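Local atomic coordinates of uncharacterized protein (Shigella flexneri 5a str. M90T, PDB entry 5EUR), a protein that is of unknown function, though it has been linked tentatively to glutathione S-transferases. Residues 10-13 with 18-21; 55-58 with 63-66. All blocks are in the same frame, centred on the assembly; numbering follows the deposited sequence.

Overall arrangement
From the N terminus, the chain forms strand 10-12, turns through residues 13-17 and returns as strand 18-21, so contact 1 closes a beta hairpin; strand 24-27 then continues the antiparallel sheet. Helix 28-43 follows and packs against both contacts. Contact 2 closes later, where the last turn of helix 47-59 meets the loop that leads to helix 68-75. The two loops lie in series, neither nested nor crossed. Their centres are 14 Å apart, yet they touch, Ile-10 CD1 lying 3.8 Å from Ile-57 CD1. The hairpin and the C-terminal end of helix 47-59 thus meet at an apolar seam, and Phe-31 of helix 28-43 packs on Val-19 and Val-21 of the hairpin and on Ile-57.

Contact 1: 10-13 with 18-21; sequences IALS and TVLV
Ala-11 and Leu-20 form the hydrogen-bonded pair of an antiparallel hairpin, and each uses both its amide and its carbonyl on the other. Ala-11 N donates to Leu-20 O at 2.9 Å, while Leu-20 N reaches Ala-11 O at 2.8 Å. Both acceptors also take a CA-H contact: Ile-10 CA approaches Leu-20 O, and Val-19 CA approaches Ala-11 O. Toward the turn, Ser-13 N donates to Thr-18 O at 2.9 Å, and here a side chain takes over from the backbone. Ser-13 OG receives Thr-18 N at 3.1 Å in an almost straight bond, 172° at the hydrogen. With chi1 at 72°, OG sits between the backbone N and the carbonyl carbon of its own residue, which sets it before that amide. The same hydroxyl also bonds to Asp-15 within the turn. Ser-13 O is taken instead by Gln-96 NE2, and Val-19 forms backbone bonds with Leu-26 of strand 24-27. Thr-18 OG1 has Glu-25 and Arg-126 of the second subunit as partners.

The faces divide cleanly. Ile-10, Leu-12, Val-19 and Val-21 share one, where branched aliphatic chains suit the side turned to helix 28-43. Leu-12 CD1 meets Val-19 CG1 at 3.7 Å, the leucine methyl slanting across the valine; CG of Leu-12 stands trans to the backbone N (chi1 -174°), and its CD1 bends back over the neighbouring strand. On the other face, small Ala-11 lies beside Leu-20, and Phe-127 of the second subunit packs on both.

The chemistry implies a hairpin in which three backbone bonds tie the strands and a serine hydroxyl adds a fourth at the turn. One face is committed to the chain's own core and the other helps to form the subunit interface.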
loop_
_atom_site.group_PDB
_atom_site.type_symbol
_atom_site.label_atom_id
_atom_site.label_comp_id
_atom_site.label_asym_id
_atom_site.label_seq_id
_atom_site.Cartn_x
_atom_site.Cartn_y
_atom_site.Cartn_z
ATOM N N ILE A 10 3.204 -5.799 -13.221
ATOM C CA ILE A 10 4.143 -6.321 -12.233
ATOM C C ILE A 10 5.304 -7.003 -12.944
ATOM O O ILE A 10 5.099 -7.935 -13.732
ATOM C CB ILE A 10 3.487 -7.330 -11.271
ATOM C CG1 ILE A 10 2.248 -6.757 -10.588
ATOM C CG2 ILE A 10 4.484 -7.766 -10.222
ATOM C CD1 ILE A 10 1.418 -7.867 -9.926
ATOM N N ALA A 11 6.520 -6.593 -12.606
ATOM C CA ALA A 11 7.721 -7.279 -13.061
ATOM C C ALA A 11 8.547 -7.659 -11.850
ATOM O O ALA A 11 8.782 -6.823 -10.974
ATOM C CB ALA A 11 8.539 -6.404 -14.010
ATOM N N LEU A 12 8.993 -8.909 -11.807
ATOM C CA LEU A 12 9.839 -9.394 -10.729
ATOM C C LEU A 12 11.302 -9.190 -11.111
ATOM O O LEU A 12 11.702 -9.463 -12.246
ATOM C CB LEU A 12 9.535 -10.873 -10.468
ATOM C CG LEU A 12 10.169 -11.647 -9.315
ATOM C CD1 LEU A 12 9.886 -10.967 -7.992
ATOM C CD2 LEU A 12 9.607 -13.059 -9.282
ATOM N N SER A 13 12.089 -8.684 -10.168
ATOM C CA SER A 13 13.499 -8.416 -10.413
ATOM C C SER A 13 14.263 -9.720 -10.632
ATOM O O SER A 13 13.835 -10.799 -10.219
ATOM C CB SER A 13 14.114 -7.648 -9.239
ATOM O OG SER A 13 14.265 -8.468 -8.083
ATOM N N THR A 18 12.905 -7.520 -5.424
ATOM C CA THR A 18 11.957 -6.422 -5.590
ATOM C C THR A 18 11.017 -6.699 -6.757
ATOM O O THR A 18 11.268 -7.551 -7.615
ATOM C CB THR A 18 12.659 -5.064 -5.810
ATOM O OG1 THR A 18 13.433 -5.099 -7.016
ATOM C CG2 THR A 18 13.543 -4.688 -4.619
ATOM N N VAL A 19 9.912 -5.955 -6.773
ATOM C CA VAL A 19 8.980 -5.953 -7.881
ATOM C C VAL A 19 8.847 -4.510 -8.343
ATOM O O VAL A 19 9.098 -3.565 -7.590
ATOM C CB VAL A 19 7.596 -6.536 -7.505
ATOM C CG1 VAL A 19 7.698 -8.052 -7.255
ATOM C CG2 VAL A 19 7.064 -5.868 -6.266
ATOM N N LEU A 20 8.476 -4.363 -9.606
ATOM C CA LEU A 20 8.149 -3.085 -10.219
ATOM C C LEU A 20 6.671 -3.141 -10.580
ATOM O O LEU A 20 6.266 -3.925 -11.447
ATOM C CB LEU A 20 9.026 -2.833 -11.445
ATOM C CG LEU A 20 8.849 -1.476 -12.116
ATOM C CD1 LEU A 20 9.359 -0.386 -11.192
ATOM C CD2 LEU A 20 9.621 -1.476 -13.425
ATOM N N VAL A 21 5.871 -2.335 -9.881
ATOM C CA VAL A 21 4.416 -2.356 -9.950
ATOM C C VAL A 21 3.983 -0.958 -10.367
ATOM O O VAL A 21 4.137 -0.010 -9.593
ATOM C CB VAL A 21 3.782 -2.750 -8.605
ATOM C CG1 VAL A 21 2.260 -2.932 -8.748
ATOM C CG2 VAL A 21 4.432 -4.018 -8.045
#

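Contact 2: 55-58 with 63-66; sequences NDIH and DAGD
Ile-57 and His-58, neighbours on the last turn of helix 47-59, receive Ala-64 between them as the chain doubles back. Ile-57 directs its CG2 branch at the returning backbone, 3.9 Å from Ala-64 CA, and the same methyl lies 4.1 Å from Ala-64 CB. CG2, trans to the backbone N, faces the loop, while CG1 (chi1 -65°) and its methyl lead away from it. The side chain as a whole also packs on Phe-31 and Val-36 of helix 28-43, a suitable place for a beta-branched residue that can fill two directions at once.

The methyl of Ala-64 points at the helix and settles 4.0 Å from His-58 CB, obliquely placed to the imidazole. A side chain this short lets the loop backbone come close to the helix. The His-58 ring swings clear of the helix with CG opposite its backbone N (chi1 -173°), and a water lies in the ring plane at its edge, 2.8 Å from His-58 ND1. That water accepts from Ala-64 N at 2.9 Å, so the imidazole and the loop amide are joined through it. At the far side of the ring His-58 NE2 bonds to Glu-86 of helix 79-99, and the ring also meets Trp-74.

Ala-64 is the second residue of a type I beta turn that runs from Asp-63 to Asp-66. Gly-65 N donates to Asp-63 OD1 at 2.8 Å, approaching from above the carboxylate plane, and closes an Asx turn; glycine suits this place, having no side chain to press on the carboxylate.

Direct contact here is apolar, while the polar link between helix and loop is made by water. Glu-86 and the water occupy the two ring nitrogens and should limit rotation of the imidazole.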
loop_
_atom_site.group_PDB
_atom_site.type_symbol
_atom_site.label_atom_id
_atom_site.label_comp_id
_atom_site.label_asym_id
_atom_site.label_seq_id
_atom_site.Cartn_x
_atom_site.Cartn_y
_atom_site.Cartn_z
ATOM N N ASN A 55 -4.941 -13.898 -10.971
ATOM C CA ASN A 55 -4.392 -14.234 -12.280
ATOM C C ASN A 55 -3.213 -13.327 -12.622
ATOM O O ASN A 55 -2.211 -13.791 -13.168
ATOM C CB ASN A 55 -5.479 -14.171 -13.352
ATOM C CG ASN A 55 -6.319 -15.443 -13.410
ATOM O OD1 ASN A 55 -5.820 -16.552 -13.178
ATOM N ND2 ASN A 55 -7.587 -15.293 -13.755
ATOM N N ASP A 56 -3.290 -12.037 -12.278
ATOM C CA ASP A 56 -2.140 -11.168 -12.539
ATOM C C ASP A 56 -0.954 -11.489 -11.629
ATOM O O ASP A 56 0.215 -11.371 -12.047
ATOM C CB ASP A 56 -2.566 -9.709 -12.395
ATOM C CG ASP A 56 -3.501 -9.283 -13.506
ATOM O OD1 ASP A 56 -3.555 -9.987 -14.554
ATOM O OD2 ASP A 56 -4.190 -8.269 -13.327
ATOM N N ILE A 57 -1.233 -11.884 -10.383
ATOM C CA ILE A 57 -0.174 -12.319 -9.477
ATOM C C ILE A 57 0.535 -13.544 -10.051
ATOM O O ILE A 57 1.768 -13.594 -10.119
ATOM C CB ILE A 57 -0.761 -12.599 -8.080
ATOM C CG1 ILE A 57 -1.290 -11.304 -7.453
ATOM C CG2 ILE A 57 0.252 -13.292 -7.180
ATOM C CD1 ILE A 57 -0.260 -10.178 -7.400
ATOM N N HIS A 58 -0.243 -14.533 -10.496
ATOM C CA HIS A 58 0.312 -15.749 -11.086
ATOM C C HIS A 58 1.108 -15.430 -12.343
ATOM O O HIS A 58 2.227 -15.930 -12.526
ATOM C CB HIS A 58 -0.836 -16.710 -11.402
ATOM C CG HIS A 58 -0.399 -18.071 -11.858
ATOM N ND1 HIS A 58 0.149 -19.005 -11.004
ATOM C CD2 HIS A 58 -0.485 -18.668 -13.071
ATOM C CE1 HIS A 58 0.397 -20.120 -11.678
ATOM N NE2 HIS A 58 0.035 -19.935 -12.935
ATOM N N ASP A 63 3.414 -16.045 -6.116
ATOM C CA ASP A 63 2.652 -17.192 -5.620
ATOM C C ASP A 63 1.204 -16.786 -5.382
ATOM O O ASP A 63 0.875 -16.197 -4.348
ATOM C CB ASP A 63 3.281 -17.739 -4.349
ATOM C CG ASP A 63 2.677 -19.055 -3.920
ATOM O OD1 ASP A 63 1.621 -19.454 -4.476
ATOM O OD2 ASP A 63 3.271 -19.690 -3.022
ATOM N N ALA A 64 0.322 -17.158 -6.315
ATOM C CA ALA A 64 -1.095 -16.844 -6.185
ATOM C C ALA A 64 -1.815 -17.789 -5.237
ATOM O O ALA A 64 -3.009 -17.591 -4.972
ATOM C CB ALA A 64 -1.775 -16.849 -7.559
ATOM N N GLY A 65 -1.121 -18.785 -4.700
ATOM C CA GLY A 65 -1.734 -19.701 -3.767
ATOM C C GLY A 65 -1.620 -19.334 -2.305
ATOM O O GLY A 65 -2.108 -20.080 -1.450
ATOM N N ASP A 66 -1.010 -18.193 -1.974
ATOM C CA ASP A 66 -0.684 -17.845 -0.601
ATOM C C ASP A 66 -1.773 -17.029 0.096
ATOM O O ASP A 66 -1.483 -16.396 1.121
ATOM C CB ASP A 66 0.624 -17.049 -0.544
ATOM C CG ASP A 66 1.475 -17.417 0.652
ATOM O OD1 ASP A 66 1.356 -18.558 1.134
ATOM O OD2 ASP A 66 2.224 -16.548 1.149
HETATM O O HOH W 1 0.961 -19.170 -8.335
#